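Local structure of alpha-1,4-endofucoidanase (Mariniflexile fucanivorans, 6DLH) at residues P421-Q426 with F496-Q501; P438-L443 with T479-G484. The protein cleaves alpha-1,4 linkages within fucoidan as a retaining family 107 glycoside hydrolase, its catalytic domain being followed by calcium-bearing immunoglobulin-like domains. One frame throughout, in Å; residues are numbered along the deposited sequence.

Contact 1. Residues P421-Q426 with F496-Q501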
# COMPACT_ATOMS: atom_id res chain seq x y z
N PRO A 421 2.84 -2.00 -35.24
CA PRO A 421 2.45 -2.63 -33.97
C PRO A 421 2.71 -1.79 -32.72
O PRO A 421 3.68 -1.04 -32.65
CB PRO A 421 3.33 -3.89 -33.92
CG PRO A 421 3.63 -4.20 -35.37
CD PRO A 421 3.74 -2.85 -36.03
N ASN A 422 1.84 -1.96 -31.72
CA ASN A 422 2.06 -1.39 -30.41
C ASN A 422 2.43 -2.50 -29.43
O ASN A 422 1.82 -3.57 -29.44
CB ASN A 422 0.83 -0.63 -29.89
CG ASN A 422 0.36 0.49 -30.79
OD1 ASN A 422 -0.77 0.96 -30.66
ND2 ASN A 422 1.21 0.95 -31.70
N TRP A 423 3.44 -2.23 -28.60
CA TRP A 423 3.78 -3.07 -27.46
C TRP A 423 3.00 -2.61 -26.23
O TRP A 423 2.64 -1.44 -26.11
CB TRP A 423 5.29 -3.05 -27.21
CG TRP A 423 6.09 -3.84 -28.20
CD1 TRP A 423 6.53 -3.43 -29.42
CD2 TRP A 423 6.56 -5.19 -28.04
NE1 TRP A 423 7.23 -4.43 -30.04
CE2 TRP A 423 7.27 -5.52 -29.21
CE3 TRP A 423 6.46 -6.15 -27.02
CZ2 TRP A 423 7.87 -6.77 -29.40
CZ3 TRP A 423 7.04 -7.39 -27.20
CH2 TRP A 423 7.74 -7.69 -28.37
N SER A 424 2.77 -3.53 -25.29
CA SER A 424 1.93 -3.25 -24.13
C SER A 424 2.68 -2.39 -23.11
O SER A 424 3.90 -2.47 -22.99
CB SER A 424 1.42 -4.53 -23.53
OG SER A 424 2.48 -5.32 -23.00
N ARG A 425 1.91 -1.57 -22.38
CA ARG A 425 2.35 -0.87 -21.18
C ARG A 425 3.68 -0.15 -21.41
O ARG A 425 3.84 0.52 -22.43
CB ARG A 425 2.34 -1.81 -19.98
CG ARG A 425 1.02 -2.55 -19.82
CD ARG A 425 0.93 -3.29 -18.51
NE ARG A 425 -0.44 -3.70 -18.24
CZ ARG A 425 -0.83 -4.42 -17.20
NH1 ARG A 425 -2.12 -4.69 -17.02
NH2 ARG A 425 0.05 -4.89 -16.33
N GLN A 426 4.62 -0.30 -20.47
CA GLN A 426 5.91 0.38 -20.51
C GLN A 426 7.06 -0.60 -20.75
O GLN A 426 8.06 -0.23 -21.37
CB GLN A 426 6.15 1.21 -19.25
CG GLN A 426 5.34 2.50 -19.20
CD GLN A 426 5.80 3.50 -20.22
OE1 GLN A 426 6.94 3.97 -20.19
NE2 GLN A 426 4.91 3.86 -21.14
N PHE A 496 18.59 -7.07 -26.04
CA PHE A 496 18.32 -7.09 -27.47
C PHE A 496 16.91 -6.56 -27.76
O PHE A 496 16.12 -6.31 -26.85
CB PHE A 496 18.53 -8.50 -28.02
CG PHE A 496 17.76 -9.57 -27.30
CD1 PHE A 496 18.18 -10.05 -26.07
CD2 PHE A 496 16.59 -10.09 -27.84
CE1 PHE A 496 17.46 -11.03 -25.40
CE2 PHE A 496 15.87 -11.08 -27.18
CZ PHE A 496 16.31 -11.54 -25.96
N GLU A 497 16.63 -6.39 -29.05
CA GLU A 497 15.38 -5.84 -29.53
C GLU A 497 14.49 -6.99 -29.98
O GLU A 497 14.96 -7.89 -30.68
CB GLU A 497 15.65 -4.92 -30.73
CG GLU A 497 16.60 -3.78 -30.42
CD GLU A 497 15.99 -2.64 -29.61
OE1 GLU A 497 16.36 -2.51 -28.43
OE2 GLU A 497 15.16 -1.90 -30.17
N LEU A 498 13.22 -6.96 -29.57
CA LEU A 498 12.19 -7.76 -30.23
C LEU A 498 11.47 -6.88 -31.25
O LEU A 498 11.27 -5.70 -31.02
CB LEU A 498 11.23 -8.33 -29.19
CG LEU A 498 11.79 -9.46 -28.32
CD1 LEU A 498 10.72 -10.02 -27.41
CD2 LEU A 498 12.41 -10.56 -29.18
N MET A 499 11.09 -7.48 -32.38
CA MET A 499 10.50 -6.71 -33.47
C MET A 499 9.18 -7.33 -33.91
O MET A 499 9.13 -8.42 -34.47
CB MET A 499 11.46 -6.65 -34.65
CG MET A 499 12.79 -5.99 -34.31
SD MET A 499 13.94 -6.17 -35.69
CE MET A 499 14.05 -7.95 -35.82
N ALA A 500 8.09 -6.59 -33.64
CA ALA A 500 6.77 -7.05 -34.01
C ALA A 500 6.39 -6.44 -35.35
O ALA A 500 6.66 -5.26 -35.59
CB ALA A 500 5.78 -6.70 -32.93
N GLN A 501 5.76 -7.24 -36.21
CA GLN A 501 5.50 -6.83 -37.58
C GLN A 501 4.01 -6.95 -37.87
O GLN A 501 3.36 -7.89 -37.41
CB GLN A 501 6.30 -7.70 -38.56
CG GLN A 501 6.18 -7.23 -40.01
CD GLN A 501 6.83 -8.15 -41.02
OE1 GLN A 501 6.70 -9.37 -40.96
NE2 GLN A 501 7.52 -7.55 -41.98
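Trp423 brings the far rim of its indole to Leu498 and its pyrrole side to Ala500, on a strand of the first immunoglobulin-like β-sandwich. The indole and the proline ring of residues 421-426 both pack on this strand, 494-502. The CB of Trp423 leaves the backbone toward residues 496-501, and CG stands anti to its carbonyl carbon (chi1 -74°), which carries the ring across. On the five-membered ring, NE1 passes the methyl of Ala500 at 4.0 Å (NE1 to CB) while giving its hydrogen to Thr507 O on the adjoining strand, so this buried N-H is satisfied. Further out, CZ2 of Trp423 lies 3.7 Å from CB of Leu498. The tip, CH2, is closer still to that Leu498 CB, at 3.6 Å, and 3.9 Å from its CD1, the two side chains crossing at about a right angle. Phe449 meets the Trp423 ring edge-to-face, adding to its enclosure. Beyond the indole, Ala500 also receives the proline ring: Ala500 CB lies 3.9 Å from Pro421 CB. The ring of Pro421 reaches furthest into the strand's backbone at CG, which rests 3.2 Å from the carbonyl oxygen of Ala500.

Contact 2. Residues P438-L443 with T479-G484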
# COMPACT_ATOMS: atom_id res chain seq x y z
N PRO A 438 15.59 -25.58 -18.47
CA PRO A 438 14.85 -25.19 -19.68
C PRO A 438 14.18 -23.83 -19.52
O PRO A 438 13.60 -23.54 -18.47
CB PRO A 438 13.80 -26.29 -19.86
CG PRO A 438 14.35 -27.47 -19.06
CD PRO A 438 15.08 -26.83 -17.90
N TYR A 439 14.28 -22.99 -20.56
CA TYR A 439 13.70 -21.66 -20.60
C TYR A 439 12.49 -21.67 -21.54
O TYR A 439 12.57 -22.27 -22.61
CB TYR A 439 14.74 -20.65 -21.06
CG TYR A 439 14.36 -19.20 -20.87
CD1 TYR A 439 14.67 -18.54 -19.69
CD2 TYR A 439 13.70 -18.49 -21.86
CE1 TYR A 439 14.31 -17.21 -19.50
CE2 TYR A 439 13.34 -17.17 -21.69
CZ TYR A 439 13.65 -16.52 -20.50
OH TYR A 439 13.30 -15.22 -20.31
N SER A 440 11.40 -21.02 -21.13
CA SER A 440 10.20 -20.93 -21.95
C SER A 440 9.30 -19.76 -21.54
O SER A 440 8.80 -19.73 -20.42
CB SER A 440 9.44 -22.22 -21.92
OG SER A 440 8.65 -22.36 -23.09
N HIS A 441 9.07 -18.83 -22.47
CA HIS A 441 8.16 -17.71 -22.25
C HIS A 441 7.38 -17.38 -23.52
O HIS A 441 7.96 -17.24 -24.60
CB HIS A 441 8.90 -16.47 -21.72
CG HIS A 441 7.98 -15.33 -21.40
ND1 HIS A 441 7.27 -15.26 -20.22
CD2 HIS A 441 7.65 -14.23 -22.11
CE1 HIS A 441 6.54 -14.16 -20.21
NE2 HIS A 441 6.76 -13.51 -21.36
N ASN A 442 6.06 -17.24 -23.37
CA ASN A 442 5.16 -16.91 -24.47
C ASN A 442 4.95 -15.40 -24.55
O ASN A 442 4.86 -14.73 -23.53
CB ASN A 442 3.83 -17.64 -24.29
CG ASN A 442 3.94 -19.14 -24.46
OD1 ASN A 442 4.96 -19.64 -24.95
ND2 ASN A 442 2.91 -19.88 -24.08
N LEU A 443 4.88 -14.88 -25.78
CA LEU A 443 4.45 -13.52 -26.05
C LEU A 443 3.20 -13.60 -26.93
O LEU A 443 3.19 -14.33 -27.92
CB LEU A 443 5.57 -12.75 -26.76
CG LEU A 443 6.83 -12.44 -25.94
CD1 LEU A 443 7.77 -11.55 -26.73
CD2 LEU A 443 6.49 -11.76 -24.61
N THR A 479 0.69 -16.74 -30.82
CA THR A 479 1.60 -16.96 -29.70
C THR A 479 3.00 -17.25 -30.22
O THR A 479 3.20 -18.17 -31.01
CB THR A 479 1.10 -18.07 -28.78
OG1 THR A 479 -0.19 -17.67 -28.31
CG2 THR A 479 2.02 -18.33 -27.60
N TRP A 480 3.96 -16.43 -29.78
CA TRP A 480 5.37 -16.70 -30.01
C TRP A 480 6.00 -17.17 -28.70
O TRP A 480 5.55 -16.79 -27.62
CB TRP A 480 6.08 -15.47 -30.59
CG TRP A 480 5.80 -15.28 -32.05
CD1 TRP A 480 6.61 -15.62 -33.10
CD2 TRP A 480 4.60 -14.73 -32.63
NE1 TRP A 480 6.00 -15.31 -34.28
CE2 TRP A 480 4.77 -14.77 -34.03
CE3 TRP A 480 3.41 -14.21 -32.11
CZ2 TRP A 480 3.79 -14.30 -34.91
CZ3 TRP A 480 2.44 -13.75 -32.98
CH2 TRP A 480 2.63 -13.79 -34.36
N THR A 481 7.02 -18.02 -28.82
CA THR A 481 7.69 -18.61 -27.67
C THR A 481 9.19 -18.39 -27.80
O THR A 481 9.78 -18.67 -28.84
CB THR A 481 7.36 -20.10 -27.54
OG1 THR A 481 5.94 -20.19 -27.55
CG2 THR A 481 7.91 -20.73 -26.28
N LEU A 482 9.78 -17.87 -26.72
CA LEU A 482 11.21 -17.81 -26.51
C LEU A 482 11.57 -19.03 -25.66
O LEU A 482 11.09 -19.16 -24.53
CB LEU A 482 11.53 -16.52 -25.75
CG LEU A 482 11.77 -15.27 -26.60
CD1 LEU A 482 10.57 -14.94 -27.48
CD2 LEU A 482 12.12 -14.09 -25.70
N SER A 483 12.37 -19.93 -26.23
CA SER A 483 12.70 -21.16 -25.53
C SER A 483 14.09 -21.67 -25.90
O SER A 483 14.67 -21.26 -26.91
CB SER A 483 11.63 -22.23 -25.70
OG SER A 483 11.62 -22.74 -27.02
N GLY A 484 14.58 -22.58 -25.06
CA GLY A 484 15.90 -23.18 -25.15
C GLY A 484 16.35 -23.65 -23.77
O GLY A 484 15.58 -23.56 -22.81
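Asn442 and Thr481 are brought together by similar first torsions: CG of Asn442 stands anti to its carbonyl carbon (chi1 -68°), and OG1 of Thr481 takes the same place on its own residue (chi1 -53°). The two side chains run side by side, pointing the same way, and Thr481 OG1 donates to Asn442 OD1 over 2.8 Å. The hydroxyl approaches from above the amide, 43° out of the carbonyl plane, and so misses the oxygen's lone pairs. Thr481 OG1 is also hydrogen-bonded to Thr475 OG1, and a valine in its place would probably leave both Asn442 OD1 and the Thr475 hydroxyl without this mate, freeing the amide to turn. The methyl CG2 of Thr479 packs obliquely against the same amide, 3.8 Å from Asn442 CG.

Beneath this polar face lies a regular antiparallel pairing. Tyr439 with Gly484, His441 with Leu482 and Leu443 with Trp480 are hydrogen-bonded pairs, each closed by two backbone bonds. They are uneven at the Gly484 end: Tyr439 N reaches Gly484 O at 2.7 Å, whereas the return bond from Gly484 N to Tyr439 O stretches to 3.2 Å. Leu443, Leu482 and Tyr439 share the other face, where CD1 of Leu443 comes only loosely, at 4.5 Å, to CD1 of Leu482. Strand 479-484 is the middle of three, hydrogen-bonded also to strand 471-476, while Leu443 and Trp480 both pack on Leu460 of strand 459-464 in the facing sheet of the sandwich.

In the fold
Contact 2 is nested along the chain within the loop closed by contact 1, and their centres lie about 16 Å apart. They join in the sandwich interior at Leu443, whose CD1 is 3.4 Å from Leu498 CD1 and 4.2 Å from Trp423 CH2, so this leucine of one sheet meets both a leucine of the facing sheet and the indole of Trp423. Metal lies nearer contact 1: the side chain of Pro421 is about 6 Å from the calcium held by Gly419, Asp451, Glu453 and Asp502. Residues 421-426 also reach toward the catalytic part, where Gln426 NE2 is hydrogen-bonded to Asp79 OD1, Asp79 being itself a calcium ligand. Contact 2 instead approaches the next domain, the side chain of Pro438 lying about 10 Å from the calcium there.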